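Local coordinates for predicted protein (Acinetobacter sp. RUH2624, PDB 4MEA) that hydrolyses epoxides, probably to vicinal diols, as a secreted Cif-type virulence factor built on the alpha/beta hydrolase fold, at residues T59-I64 / H85-I90; P127-S132 / Y150-V155. All blocks are in the same frame, centred on the assembly; numbering follows the deposited sequence.

Overall arrangement
Within an eight-stranded mixed sheet, four neighbouring strands lie in the order 87-90, 61-64, 128-133, 151-157; the contacts make the two outer pairings of this group, and strands 61-64 and 128-133 join them. After the hairpin 37-54, the chain runs along 61-64, through helix 75-81, and back beside its start at 87-90, where contact 1 closes the first loop. Helix 108-123 then carries it past strand 61-64 to 128-133; helix 136-146 returns it to 151-157, closing contact 2. The loops follow in series, neither nesting nor crossing. Their centres lie about 9 Å apart, linked for example through Ile-64 N and Val-131 O, probably hydrogen-bonded.

Contact 1: T59-I64 / H85-I90; sequences TPIVFI and HKVIAI
His-85 and Thr-59 make the one side-chain hydrogen bond of this contact: ND1 of His-85 gives its proton to Thr-59 O at 2.8 Å, meeting a lone pair in the carbonyl plane; Thr-59 O lies 12° out of the imidazole plane. Ile-61 CD1 rests over a face of the same imidazole, 4.3 Å from its centroid, in a CH-pi contact; Phe-324 also stacks on this ring.

Ile-61 N, 2.9 Å from Lys-86 O, starts the backbone pairing, which runs through Ile-88 N to Ile-61 O and Phe-63 N to Ile-88 O. The Ile-90 N to Phe-63 O bond stretches to 3.3 Å, and a water donates to both Phe-63 O and Ile-90 O.

These parallel strands, with helix 75-81 between them in sequence, form a beta-alpha-beta crossover of the alpha/beta hydrolase core.

Apolar side chains alternate between two faces. On one, Phe-63 brings its ring edge to Val-87, CE2 lying 4.1 Å from CB, while small Ala-89 meets Phe-63 CB; helix 75-81 packs here. Facing helix 108-123 instead, Val-62 CG1 touches Ile-90 CD1 at 4.1 Å, and Ile-88 packs on Ile-122 and Ala-123. Ile-64 CD1 reaches Ile-90 CB at the strand's end, near Tyr-130 and Leu-92. Branched aliphatic residues suit extended buried chains. Lys-86 lays its CB against Pro-60 CB, but bends at chi2 (75°) and carries NZ to a salt bridge with Glu-53.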
loop_
_atom_site.group_PDB
_atom_site.type_symbol
_atom_site.label_atom_id
_atom_site.label_comp_id
_atom_site.label_asym_id
_atom_site.label_seq_id
_atom_site.Cartn_x
_atom_site.Cartn_y
_atom_site.Cartn_z
ATOM N N THR A 59 -38.332 7.238 -15.291
ATOM C CA THR A 59 -36.964 7.597 -15.636
ATOM C C THR A 59 -36.025 6.474 -15.233
ATOM O O THR A 59 -36.019 6.051 -14.073
ATOM C CB THR A 59 -36.536 8.880 -14.922
ATOM O OG1 THR A 59 -37.434 9.932 -15.279
ATOM C CG2 THR A 59 -35.106 9.264 -15.303
ATOM N N PRO A 60 -35.236 5.971 -16.194
ATOM C CA PRO A 60 -34.337 4.873 -15.841
ATOM C C PRO A 60 -33.237 5.338 -14.889
ATOM O O PRO A 60 -32.793 6.480 -14.947
ATOM C CB PRO A 60 -33.745 4.452 -17.191
ATOM C CG PRO A 60 -34.766 4.897 -18.207
ATOM C CD PRO A 60 -35.313 6.183 -17.650
ATOM N N ILE A 61 -32.825 4.448 -14.002
ATOM C CA ILE A 61 -31.707 4.723 -13.121
ATOM C C ILE A 61 -30.662 3.644 -13.365
ATOM O O ILE A 61 -30.941 2.457 -13.217
ATOM C CB ILE A 61 -32.130 4.707 -11.649
ATOM C CG1 ILE A 61 -33.427 5.500 -11.462
ATOM C CG2 ILE A 61 -31.013 5.267 -10.763
ATOM C CD1 ILE A 61 -34.026 5.375 -10.093
ATOM N N VAL A 62 -29.467 4.066 -13.761
ATOM C CA VAL A 62 -28.372 3.134 -14.006
ATOM C C VAL A 62 -27.409 3.165 -12.809
ATOM O O VAL A 62 -26.995 4.238 -12.377
ATOM C CB VAL A 62 -27.653 3.476 -15.327
ATOM C CG1 VAL A 62 -26.409 2.602 -15.526
ATOM C CG2 VAL A 62 -28.629 3.344 -16.508
ATOM N N PHE A 63 -27.099 1.990 -12.256
ATOM C CA PHE A 63 -26.248 1.870 -11.062
ATOM C C PHE A 63 -24.954 1.155 -11.411
ATOM O O PHE A 63 -24.983 0.060 -11.974
ATOM C CB PHE A 63 -26.928 1.052 -9.961
ATOM C CG PHE A 63 -28.236 1.617 -9.472
ATOM C CD1 PHE A 63 -28.269 2.507 -8.408
ATOM C CD2 PHE A 63 -29.436 1.211 -10.040
ATOM C CE1 PHE A 63 -29.483 3.012 -7.940
ATOM C CE2 PHE A 63 -30.653 1.711 -9.576
ATOM C CZ PHE A 63 -30.674 2.613 -8.529
ATOM N N ILE A 64 -23.829 1.752 -11.035
ATOM C CA ILE A 64 -22.511 1.209 -11.345
ATOM C C ILE A 64 -21.679 0.965 -10.074
ATOM O O ILE A 64 -21.279 1.914 -9.383
ATOM C CB ILE A 64 -21.730 2.152 -12.275
ATOM C CG1 ILE A 64 -22.554 2.487 -13.530
ATOM C CG2 ILE A 64 -20.386 1.531 -12.647
ATOM C CD1 ILE A 64 -22.781 1.275 -14.474
ATOM N N HIS A 85 -39.690 3.023 -11.581
ATOM C CA HIS A 85 -38.527 3.305 -12.425
ATOM C C HIS A 85 -37.946 2.059 -13.050
ATOM O O HIS A 85 -37.890 1.007 -12.411
ATOM C CB HIS A 85 -37.420 3.997 -11.621
ATOM C CG HIS A 85 -37.799 5.355 -11.119
ATOM N ND1 HIS A 85 -37.636 6.497 -11.871
ATOM C CD2 HIS A 85 -38.360 5.751 -9.952
ATOM C CE1 HIS A 85 -38.073 7.539 -11.188
ATOM N NE2 HIS A 85 -38.516 7.115 -10.019
ATOM N N LYS A 86 -37.518 2.183 -14.304
ATOM C CA LYS A 86 -36.629 1.197 -14.887
ATOM C C LYS A 86 -35.338 1.312 -14.075
ATOM O O LYS A 86 -34.863 2.421 -13.818
ATOM C CB LYS A 86 -36.362 1.524 -16.352
ATOM C CG LYS A 86 -35.433 0.553 -17.047
ATOM C CD LYS A 86 -36.152 -0.750 -17.350
ATOM C CE LYS A 86 -35.360 -1.613 -18.311
ATOM N NZ LYS A 86 -36.091 -2.865 -18.640
ATOM N N VAL A 87 -34.804 0.178 -13.631
ATOM C CA VAL A 87 -33.565 0.176 -12.851
ATOM C C VAL A 87 -32.584 -0.816 -13.473
ATOM O O VAL A 87 -32.947 -1.948 -13.786
ATOM C CB VAL A 87 -33.803 -0.137 -11.343
ATOM C CG1 VAL A 87 -34.565 0.996 -10.670
ATOM C CG2 VAL A 87 -34.558 -1.469 -11.158
ATOM N N ILE A 88 -31.344 -0.376 -13.654
ATOM C CA ILE A 88 -30.348 -1.154 -14.379
ATOM C C ILE A 88 -29.034 -1.123 -13.613
ATOM O O ILE A 88 -28.515 -0.051 -13.315
ATOM C CB ILE A 88 -30.115 -0.564 -15.788
ATOM C CG1 ILE A 88 -31.426 -0.543 -16.582
ATOM C CG2 ILE A 88 -29.036 -1.350 -16.528
ATOM C CD1 ILE A 88 -31.402 0.377 -17.782
ATOM N N ALA A 89 -28.509 -2.296 -13.271
ATOM C CA ALA A 89 -27.216 -2.369 -12.595
ATOM C C ALA A 89 -26.279 -3.223 -13.434
ATOM O O ALA A 89 -26.563 -4.389 -13.715
ATOM C CB ALA A 89 -27.367 -2.943 -11.183
ATOM N N ILE A 90 -25.169 -2.623 -13.852
ATOM C CA ILE A 90 -24.236 -3.267 -14.763
ATOM C C ILE A 90 -22.951 -3.650 -14.039
ATOM O O ILE A 90 -22.418 -2.863 -13.250
ATOM C CB ILE A 90 -23.874 -2.307 -15.926
ATOM C CG1 ILE A 90 -25.144 -1.825 -16.638
ATOM C CG2 ILE A 90 -22.897 -2.976 -16.898
ATOM C CD1 ILE A 90 -24.907 -0.636 -17.578
HETATM O O HOH W 1 -23.580 -2.081 -10.868
#

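Contact 2: P127-S132 / Y150-V155; sequences PIYYVS and YIKKAV
Ile-128 turns CG1 in between its backbone N and carbonyl carbon (chi1 69°), which sends CD1 toward the other strand, 3.6 Å from both Ile-151 CD1 and Tyr-150 CE2. Tyr-129, with CG opposite its carbonyl carbon (chi1 -61°), lies on the other face beside two lysines: its CE1 is 3.7 Å from Lys-153 CD and 3.9 Å from Lys-152 CD. Long methylene chains suit a place where a buried ring borders solvent.

Both lysines reach one tyrosine because of a beta bulge. Lys-152, with a helix-like psi of -40°, is the extra residue between Ile-151 and Lys-153, the partners of Ile-128 and Tyr-129. Its N reaches Ile-128 O at 2.9 Å, whereas the buried Lys-153 N has no partner. Parallel pairing resumes with Tyr-130 N on Lys-153 O and Val-155 N on Tyr-130 O. Small Ala-154 sits beside Tyr-130, whose OH bonds Ser-140 on helix 136-146 of this beta-alpha-beta unit. The turn from strand 128-133 into that helix is where alpha/beta hydrolases carry the nucleophile elbow, probably so here.

Lys-153 NZ hydrogen-bonds the carbonyls of Phe-322 and Leu-323; the C-terminal end of helix 307-323 would probably help stabilise the ammonium charge, while the methylenes of Lys-153 lie along Tyr-129.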
loop_
_atom_site.group_PDB
_atom_site.type_symbol
_atom_site.label_atom_id
_atom_site.label_comp_id
_atom_site.label_asym_id
_atom_site.label_seq_id
_atom_site.Cartn_x
_atom_site.Cartn_y
_atom_site.Cartn_z
ATOM N N PRO A 127 -34.109 10.854 -20.924
ATOM C CA PRO A 127 -32.897 10.885 -20.097
ATOM C C PRO A 127 -32.940 9.851 -18.972
ATOM O O PRO A 127 -33.949 9.167 -18.785
ATOM C CB PRO A 127 -32.919 12.297 -19.506
ATOM C CG PRO A 127 -34.366 12.615 -19.394
ATOM C CD PRO A 127 -35.035 11.947 -20.583
ATOM N N ILE A 128 -31.848 9.744 -18.226
ATOM C CA ILE A 128 -31.759 8.766 -17.151
ATOM C C ILE A 128 -31.057 9.401 -15.972
ATOM O O ILE A 128 -30.485 10.485 -16.092
ATOM C CB ILE A 128 -30.926 7.530 -17.566
ATOM C CG1 ILE A 128 -29.448 7.919 -17.725
ATOM C CG2 ILE A 128 -31.493 6.893 -18.837
ATOM C CD1 ILE A 128 -28.512 6.759 -18.027
ATOM N N TYR A 129 -31.105 8.721 -14.834
ATOM C CA TYR A 129 -30.307 9.112 -13.679
ATOM C C TYR A 129 -29.161 8.108 -13.566
ATOM O O TYR A 129 -29.330 6.938 -13.914
ATOM C CB TYR A 129 -31.154 9.100 -12.411
ATOM C CG TYR A 129 -32.325 10.061 -12.435
ATOM C CD1 TYR A 129 -32.158 11.382 -12.817
ATOM C CD2 TYR A 129 -33.598 9.642 -12.071
ATOM C CE1 TYR A 129 -33.227 12.261 -12.835
ATOM C CE2 TYR A 129 -34.672 10.513 -12.086
ATOM C CZ TYR A 129 -34.482 11.823 -12.468
ATOM O OH TYR A 129 -35.549 12.695 -12.485
ATOM N N TYR A 130 -28.010 8.569 -13.082
ATOM C CA TYR A 130 -26.792 7.765 -13.046
ATOM C C TYR A 130 -26.215 7.767 -11.626
ATOM O O TYR A 130 -25.986 8.826 -11.034
ATOM C CB TYR A 130 -25.771 8.338 -14.036
ATOM C CG TYR A 130 -24.612 7.430 -14.388
ATOM C CD1 TYR A 130 -24.675 6.594 -15.501
ATOM C CD2 TYR A 130 -23.436 7.434 -13.637
ATOM C CE1 TYR A 130 -23.609 5.773 -15.852
ATOM C CE2 TYR A 130 -22.356 6.605 -13.980
ATOM C CZ TYR A 130 -22.452 5.782 -15.094
ATOM O OH TYR A 130 -21.396 4.956 -15.460
ATOM N N VAL A 131 -26.006 6.572 -11.080
ATOM C CA VAL A 131 -25.593 6.410 -9.690
ATOM C C VAL A 131 -24.370 5.497 -9.674
ATOM O O VAL A 131 -24.412 4.382 -10.206
ATOM C CB VAL A 131 -26.744 5.818 -8.821
ATOM C CG1 VAL A 131 -26.287 5.576 -7.381
ATOM C CG2 VAL A 131 -27.966 6.739 -8.845
ATOM N N SER A 132 -23.279 5.978 -9.082
ATOM C CA SER A 132 -21.997 5.277 -9.148
ATOM C C SER A 132 -21.358 5.139 -7.759
ATOM O O SER A 132 -21.569 5.991 -6.900
ATOM C CB SER A 132 -21.070 6.044 -10.097
ATOM O OG SER A 132 -19.751 5.552 -10.053
ATOM N N TYR A 150 -28.569 13.702 -21.624
ATOM C CA TYR A 150 -28.958 12.299 -21.590
ATOM C C TYR A 150 -28.897 11.835 -20.135
ATOM O O TYR A 150 -29.826 11.199 -19.636
ATOM C CB TYR A 150 -28.064 11.438 -22.474
ATOM C CG TYR A 150 -28.409 9.964 -22.401
ATOM C CD1 TYR A 150 -29.441 9.430 -23.168
ATOM C CD2 TYR A 150 -27.715 9.111 -21.555
ATOM C CE1 TYR A 150 -29.766 8.084 -23.095
ATOM C CE2 TYR A 150 -28.031 7.765 -21.470
ATOM C CZ TYR A 150 -29.052 7.255 -22.242
ATOM O OH TYR A 150 -29.361 5.914 -22.151
ATOM N N ILE A 151 -27.797 12.160 -19.455
ATOM C CA ILE A 151 -27.747 12.036 -18.001
ATOM C C ILE A 151 -28.345 13.309 -17.408
ATOM O O ILE A 151 -27.793 14.403 -17.573
ATOM C CB ILE A 151 -26.308 11.859 -17.473
ATOM C CG1 ILE A 151 -25.545 10.802 -18.274
ATOM C CG2 ILE A 151 -26.329 11.504 -15.980
ATOM C CD1 ILE A 151 -26.031 9.374 -18.053
ATOM N N LYS A 152 -29.475 13.165 -16.726
ATOM C CA LYS A 152 -30.188 14.308 -16.166
ATOM C C LYS A 152 -29.623 14.729 -14.813
ATOM O O LYS A 152 -29.524 15.921 -14.512
ATOM C CB LYS A 152 -31.676 13.976 -16.024
ATOM C CG LYS A 152 -32.542 15.156 -15.625
ATOM C CD LYS A 152 -34.012 14.777 -15.647
ATOM C CE LYS A 152 -34.898 15.981 -15.390
ATOM N NZ LYS A 152 -36.337 15.636 -15.545
ATOM N N LYS A 153 -29.281 13.733 -13.997
ATOM C CA LYS A 153 -28.676 13.939 -12.684
ATOM C C LYS A 153 -27.711 12.793 -12.407
ATOM O O LYS A 153 -27.928 11.666 -12.870
ATOM C CB LYS A 153 -29.737 13.959 -11.587
ATOM C CG LYS A 153 -30.809 15.016 -11.758
ATOM C CD LYS A 153 -31.836 14.936 -10.642
ATOM C CE LYS A 153 -32.876 16.040 -10.778
ATOM N NZ LYS A 153 -33.824 16.044 -9.635
ATOM N N ALA A 154 -26.667 13.072 -11.633
ATOM C CA ALA A 154 -25.622 12.083 -11.363
ATOM C C ALA A 154 -25.225 12.064 -9.893
ATOM O O ALA A 154 -25.099 13.115 -9.264
ATOM C CB ALA A 154 -24.397 12.354 -12.225
ATOM N N VAL A 155 -25.016 10.860 -9.362
ATOM C CA VAL A 155 -24.579 10.680 -7.984
ATOM C C VAL A 155 -23.298 9.854 -7.985
ATOM O O VAL A 155 -23.246 8.799 -8.618
ATOM C CB VAL A 155 -25.633 9.911 -7.158
ATOM C CG1 VAL A 155 -25.175 9.782 -5.702
ATOM C CG2 VAL A 155 -26.994 10.581 -7.261
#